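Viral interleukin-10 homolog (Human herpesvirus 5, PDB 1LQS) binds the human interleukin-10 receptor in competition with the host cytokine and, through both receptor subunits, triggers immunosuppressive signalling that the virus exploits. Local coordinates at residues C[38-42]-C[85-89]; C[66-71]-C[103-107]. All coordinates share one frame; numbering follows the deposited sequence.

Both contacts involve the hairpin of helices 62-84 and 89-106, at places far apart along it. Contact 1 closes the turn end, where the last turn of helix 25-42 meets the linker 85-89; contact 2 joins the early part of helix 62-84 to the last turn of helix 89-106. Their centres lie 24 Å apart and their nearest atoms about 14 Å. In sequence the segments alternate: 38-42, 66-71, 85-89, 103-107. Contact 1 thus ties helix 25-42 to the hairpin linker, while contact 2 ties the two hairpin helices to each other at the other end. Each contact also packs against the second subunit, as expected for the intertwined dimer of the IL-10 family.

Contact 1: C[38-42]-C[85-89]; sequences VKPTL and YPGLK
V38 and L88 face each other where the last turn of helix 25-42 meets the linker between helices 62-84 and 89-106, a small apolar plug at one end of the helical cytokine bundle. Their CA atoms are 7.4 Å apart. V38 CG2 is directed at the branched end of L88, but the modelled approach is too short for carbons and is doubtful. L88 occupies the N-cap position of helix 89-106.

K39 and P40 take no part; both pack on another protein of the assembly, where NZ of K39 makes a salt bridge with an acidic side chain of that protein. Three residues on from V38, T41 faces the linker again. With chi1 at -67°, its OG1 stays beside the backbone N and CG2 swings anti to that N, outward to the linker. This methyl meets L88 CD1 end to end at 3.9 Å and lies 4.0 Å from CD2 of the Y85 ring, which it approaches obliquely.

L42 completes the row. L139 of the second subunit packs on it, and R136 of that subunit on Y85, so the plug is shared across the dimer. Although the CB of L42 does not aim at the linker, the leucyl end does, and CD2 touches both linker residues: L88 CD1 lies 3.4 Å from this methyl, which also sits over one face of the Y85 ring. In the CH-pi contact with Y85, L42 CD2 stands 3.5 Å from the ring centroid, 14° off the ring normal.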
loop_
_atom_site.group_PDB
_atom_site.type_symbol
_atom_site.label_atom_id
_atom_site.label_comp_id
_atom_site.label_asym_id
_atom_site.label_seq_id
_atom_site.Cartn_x
_atom_site.Cartn_y
_atom_site.Cartn_z
ATOM N N VAL C 38 17.975 -24.381 -21.634
ATOM C CA VAL C 38 18.207 -25.385 -20.618
ATOM C C VAL C 38 16.935 -25.768 -19.870
ATOM O O VAL C 38 16.964 -26.568 -18.929
ATOM C CB VAL C 38 19.277 -24.850 -19.632
ATOM C CG1 VAL C 38 18.820 -23.522 -19.026
ATOM C CG2 VAL C 38 19.534 -25.856 -18.530
ATOM N N LYS C 39 15.813 -25.209 -20.312
ATOM C CA LYS C 39 14.516 -25.440 -19.677
ATOM C C LYS C 39 14.161 -26.920 -19.522
ATOM O O LYS C 39 13.744 -27.361 -18.447
ATOM C CB LYS C 39 13.434 -24.709 -20.472
ATOM C CG LYS C 39 12.123 -24.496 -19.751
ATOM C CD LYS C 39 11.159 -23.741 -20.657
ATOM C CE LYS C 39 9.836 -23.492 -19.984
ATOM N NZ LYS C 39 8.795 -23.260 -20.995
ATOM N N PRO C 40 14.304 -27.710 -20.597
ATOM C CA PRO C 40 13.968 -29.132 -20.456
ATOM C C PRO C 40 14.801 -29.902 -19.421
ATOM O O PRO C 40 14.311 -30.854 -18.822
ATOM C CB PRO C 40 14.095 -29.675 -21.891
ATOM C CG PRO C 40 14.927 -28.660 -22.601
ATOM C CD PRO C 40 14.487 -27.353 -22.013
ATOM N N THR C 41 16.048 -29.497 -19.202
ATOM C CA THR C 41 16.859 -30.167 -18.191
ATOM C C THR C 41 16.349 -29.786 -16.795
ATOM O O THR C 41 15.935 -30.652 -16.015
ATOM C CB THR C 41 18.339 -29.769 -18.285
ATOM O OG1 THR C 41 18.893 -30.272 -19.505
ATOM C CG2 THR C 41 19.129 -30.333 -17.099
ATOM N N LEU C 42 16.362 -28.489 -16.489
ATOM C CA LEU C 42 15.918 -27.997 -15.188
ATOM C C LEU C 42 14.494 -28.365 -14.822
ATOM O O LEU C 42 14.172 -28.422 -13.636
ATOM C CB LEU C 42 16.062 -26.469 -15.089
ATOM C CG LEU C 42 17.468 -25.883 -15.249
ATOM C CD1 LEU C 42 17.466 -24.410 -14.894
ATOM C CD2 LEU C 42 18.430 -26.636 -14.357
ATOM N N TYR C 85 23.848 -29.343 -11.318
ATOM C CA TYR C 85 23.848 -29.392 -12.778
ATOM C C TYR C 85 25.201 -28.982 -13.350
ATOM O O TYR C 85 25.332 -27.936 -13.983
ATOM C CB TYR C 85 22.769 -28.473 -13.333
ATOM C CG TYR C 85 21.376 -28.822 -12.886
ATOM C CD1 TYR C 85 20.718 -28.065 -11.917
ATOM C CD2 TYR C 85 20.689 -29.869 -13.473
ATOM C CE1 TYR C 85 19.410 -28.338 -11.560
ATOM C CE2 TYR C 85 19.378 -30.154 -13.123
ATOM C CZ TYR C 85 18.742 -29.388 -12.175
ATOM O OH TYR C 85 17.425 -29.666 -11.875
ATOM N N PRO C 86 26.228 -29.824 -13.165
ATOM C CA PRO C 86 27.561 -29.488 -13.677
ATOM C C PRO C 86 27.626 -29.160 -15.171
ATOM O O PRO C 86 28.516 -28.431 -15.606
ATOM C CB PRO C 86 28.392 -30.717 -13.302
ATOM C CG PRO C 86 27.406 -31.813 -13.403
ATOM C CD PRO C 86 26.173 -31.235 -12.743
ATOM N N GLY C 87 26.689 -29.690 -15.949
ATOM C CA GLY C 87 26.698 -29.422 -17.378
ATOM C C GLY C 87 26.279 -28.006 -17.758
ATOM O O GLY C 87 26.854 -27.400 -18.661
ATOM N N LEU C 88 25.287 -27.474 -17.049
ATOM C CA LEU C 88 24.765 -26.144 -17.321
ATOM C C LEU C 88 25.504 -25.032 -16.599
ATOM O O LEU C 88 25.027 -23.903 -16.573
ATOM C CB LEU C 88 23.303 -26.071 -16.912
ATOM C CG LEU C 88 22.500 -27.361 -17.019
ATOM C CD1 LEU C 88 21.223 -27.206 -16.212
ATOM C CD2 LEU C 88 22.213 -27.688 -18.476
ATOM N N LYS C 89 26.657 -25.324 -16.010
ATOM C CA LYS C 89 27.379 -24.284 -15.288
ATOM C C LYS C 89 27.484 -22.970 -16.039
ATOM O O LYS C 89 27.287 -21.904 -15.459
ATOM C CB LYS C 89 28.777 -24.753 -14.883
ATOM C CG LYS C 89 28.839 -25.274 -13.443
ATOM C CD LYS C 89 30.279 -25.508 -12.966
ATOM C CE LYS C 89 31.049 -24.198 -12.792
ATOM N NZ LYS C 89 31.264 -23.468 -14.079
#

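Contact 2: C[66-71]-C[103-107]; sequences MDWLLR and YKDMR
The D67 carboxylate is gripped from both helices. Its OD1 accepts a hydrogen bond from the hydroxyl of Y103, with 2.5 Å between D67 OD1 and Y103 OH, and also faces R107, whose NE forms a long salt bridge of 3.9 Å with the same OD1. OD2 is taken one turn along the helix by R71: R71 NE lies 2.7 Å from D67 OD2 on its syn side, in a bent bond with an N-H...O angle of 132°. Both arginines, R107 only at long range, draw on one carboxylate, which would probably offset part of their like charge. With CG of D67 anti to the backbone N (chi1 -164°), the carboxylate swings to the ring edge of Y103, its plane turned 39° from the ring. The guanidinium of R71 stands nearly perpendicular to that ring, and CG of R107 rests over one face near the rim.

Beside the polar cluster, L70, M66 and M106 form an apolar seam. L70 CD1 reaches the ring edge of Y103 at CD1, 3.9 Å away, and also lies 3.8 Å from M106 SD. M66 closes the row against M106 CE; Y152 and L149 of the second subunit pack on these two methionines. A salt-bridge network flanking an apolar seam here joins two antiparallel helices of the alpha-helical cytokine fold, within the intertwined dimer of the IL-10 family.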
loop_
_atom_site.group_PDB
_atom_site.type_symbol
_atom_site.label_atom_id
_atom_site.label_comp_id
_atom_site.label_asym_id
_atom_site.label_seq_id
_atom_site.Cartn_x
_atom_site.Cartn_y
_atom_site.Cartn_z
ATOM N N MET C 66 10.552 -9.465 -2.795
ATOM C CA MET C 66 11.279 -9.384 -4.052
ATOM C C MET C 66 12.771 -9.362 -3.788
ATOM O O MET C 66 13.532 -10.016 -4.512
ATOM C CB MET C 66 10.873 -8.132 -4.842
ATOM C CG MET C 66 11.370 -8.093 -6.296
ATOM S SD MET C 66 10.509 -9.238 -7.434
ATOM C CE MET C 66 11.566 -10.641 -7.287
ATOM N N ASP C 67 13.189 -8.620 -2.759
ATOM C CA ASP C 67 14.611 -8.525 -2.420
ATOM C C ASP C 67 15.088 -9.843 -1.869
ATOM O O ASP C 67 16.130 -10.361 -2.285
ATOM C CB ASP C 67 14.885 -7.444 -1.376
ATOM C CG ASP C 67 16.369 -7.067 -1.306
ATOM O OD1 ASP C 67 16.831 -6.366 -2.235
ATOM O OD2 ASP C 67 17.076 -7.477 -0.344
ATOM N N TRP C 68 14.322 -10.385 -0.927
ATOM C CA TRP C 68 14.671 -11.656 -0.325
ATOM C C TRP C 68 14.943 -12.664 -1.414
ATOM O O TRP C 68 16.024 -13.265 -1.446
ATOM C CB TRP C 68 13.547 -12.193 0.571
ATOM C CG TRP C 68 13.973 -13.427 1.316
ATOM C CD1 TRP C 68 14.852 -13.487 2.362
ATOM C CD2 TRP C 68 13.623 -14.784 1.011
ATOM N NE1 TRP C 68 15.074 -14.794 2.724
ATOM C CE2 TRP C 68 14.333 -15.612 1.911
ATOM C CE3 TRP C 68 12.784 -15.383 0.065
ATOM C CZ2 TRP C 68 14.230 -17.010 1.891
ATOM C CZ3 TRP C 68 12.681 -16.783 0.045
ATOM C CH2 TRP C 68 13.403 -17.574 0.954
ATOM N N LEU C 69 13.962 -12.841 -2.303
ATOM C CA LEU C 69 14.079 -13.794 -3.399
ATOM C C LEU C 69 15.328 -13.604 -4.237
ATOM O O LEU C 69 16.126 -14.537 -4.395
ATOM C CB LEU C 69 12.861 -13.732 -4.303
ATOM C CG LEU C 69 11.609 -14.436 -3.773
ATOM C CD1 LEU C 69 10.537 -14.456 -4.870
ATOM C CD2 LEU C 69 11.954 -15.859 -3.326
ATOM N N LEU C 70 15.503 -12.398 -4.772
ATOM C CA LEU C 70 16.662 -12.101 -5.599
ATOM C C LEU C 70 17.992 -12.403 -4.893
ATOM O O LEU C 70 18.947 -12.885 -5.521
ATOM C CB LEU C 70 16.603 -10.643 -6.047
ATOM C CG LEU C 70 15.426 -10.291 -6.969
ATOM C CD1 LEU C 70 15.304 -8.787 -7.116
ATOM C CD2 LEU C 70 15.627 -10.945 -8.323
ATOM N N ARG C 71 18.057 -12.130 -3.592
ATOM C CA ARG C 71 19.283 -12.394 -2.839
ATOM C C ARG C 71 19.471 -13.895 -2.682
ATOM O O ARG C 71 20.587 -14.417 -2.784
ATOM C CB ARG C 71 19.218 -11.751 -1.448
ATOM C CG ARG C 71 19.617 -10.298 -1.388
ATOM C CD ARG C 71 19.166 -9.644 -0.077
ATOM N NE ARG C 71 19.677 -8.279 0.012
ATOM C CZ ARG C 71 20.950 -7.976 0.264
ATOM N NH1 ARG C 71 21.826 -8.942 0.465
ATOM N NH2 ARG C 71 21.351 -6.714 0.293
ATOM N N TYR C 103 19.809 -6.615 -10.258
ATOM C CA TYR C 103 19.775 -6.278 -8.834
ATOM C C TYR C 103 20.522 -4.996 -8.483
ATOM O O TYR C 103 20.008 -4.163 -7.741
ATOM C CB TYR C 103 20.349 -7.416 -7.993
ATOM C CG TYR C 103 20.069 -7.268 -6.508
ATOM C CD1 TYR C 103 18.760 -7.256 -6.027
ATOM C CD2 TYR C 103 21.101 -7.141 -5.590
ATOM C CE1 TYR C 103 18.487 -7.121 -4.677
ATOM C CE2 TYR C 103 20.835 -7.005 -4.235
ATOM C CZ TYR C 103 19.523 -6.997 -3.785
ATOM O OH TYR C 103 19.247 -6.872 -2.443
ATOM N N LYS C 104 21.738 -4.848 -8.997
ATOM C CA LYS C 104 22.528 -3.656 -8.731
ATOM C C LYS C 104 21.788 -2.410 -9.195
ATOM O O LYS C 104 21.886 -1.360 -8.562
ATOM C CB LYS C 104 23.889 -3.743 -9.431
ATOM C CG LYS C 104 24.798 -4.828 -8.849
ATOM C CD LYS C 104 26.174 -4.842 -9.503
ATOM C CE LYS C 104 27.049 -5.936 -8.899
ATOM N NZ LYS C 104 28.397 -6.028 -9.536
ATOM N N ASP C 105 21.046 -2.526 -10.298
ATOM C CA ASP C 105 20.281 -1.393 -10.823
ATOM C C ASP C 105 18.989 -1.138 -10.059
ATOM O O ASP C 105 18.542 -0.003 -9.958
ATOM C CB ASP C 105 19.951 -1.599 -12.299
ATOM C CG ASP C 105 21.049 -1.109 -13.211
ATOM O OD1 ASP C 105 20.827 -1.109 -14.446
ATOM O OD2 ASP C 105 22.130 -0.728 -12.689
ATOM N N MET C 106 18.383 -2.196 -9.536
ATOM C CA MET C 106 17.150 -2.055 -8.783
ATOM C C MET C 106 17.359 -1.366 -7.425
ATOM O O MET C 106 16.481 -0.627 -6.962
ATOM C CB MET C 106 16.511 -3.421 -8.567
ATOM C CG MET C 106 15.831 -4.016 -9.779
ATOM S SD MET C 106 15.170 -5.629 -9.301
ATOM C CE MET C 106 13.805 -5.134 -8.265
ATOM N N ARG C 107 18.507 -1.602 -6.785
ATOM C CA ARG C 107 18.775 -0.975 -5.491
ATOM C C ARG C 107 19.369 0.413 -5.663
ATOM O O ARG C 107 20.010 0.949 -4.765
ATOM C CB ARG C 107 19.702 -1.843 -4.641
ATOM C CG ARG C 107 19.074 -3.167 -4.254
ATOM C CD ARG C 107 19.803 -3.874 -3.124
ATOM N NE ARG C 107 19.351 -3.456 -1.794
ATOM C CZ ARG C 107 19.847 -2.428 -1.106
ATOM N NH1 ARG C 107 20.825 -1.685 -1.610
ATOM N NH2 ARG C 107 19.376 -2.154 0.104
#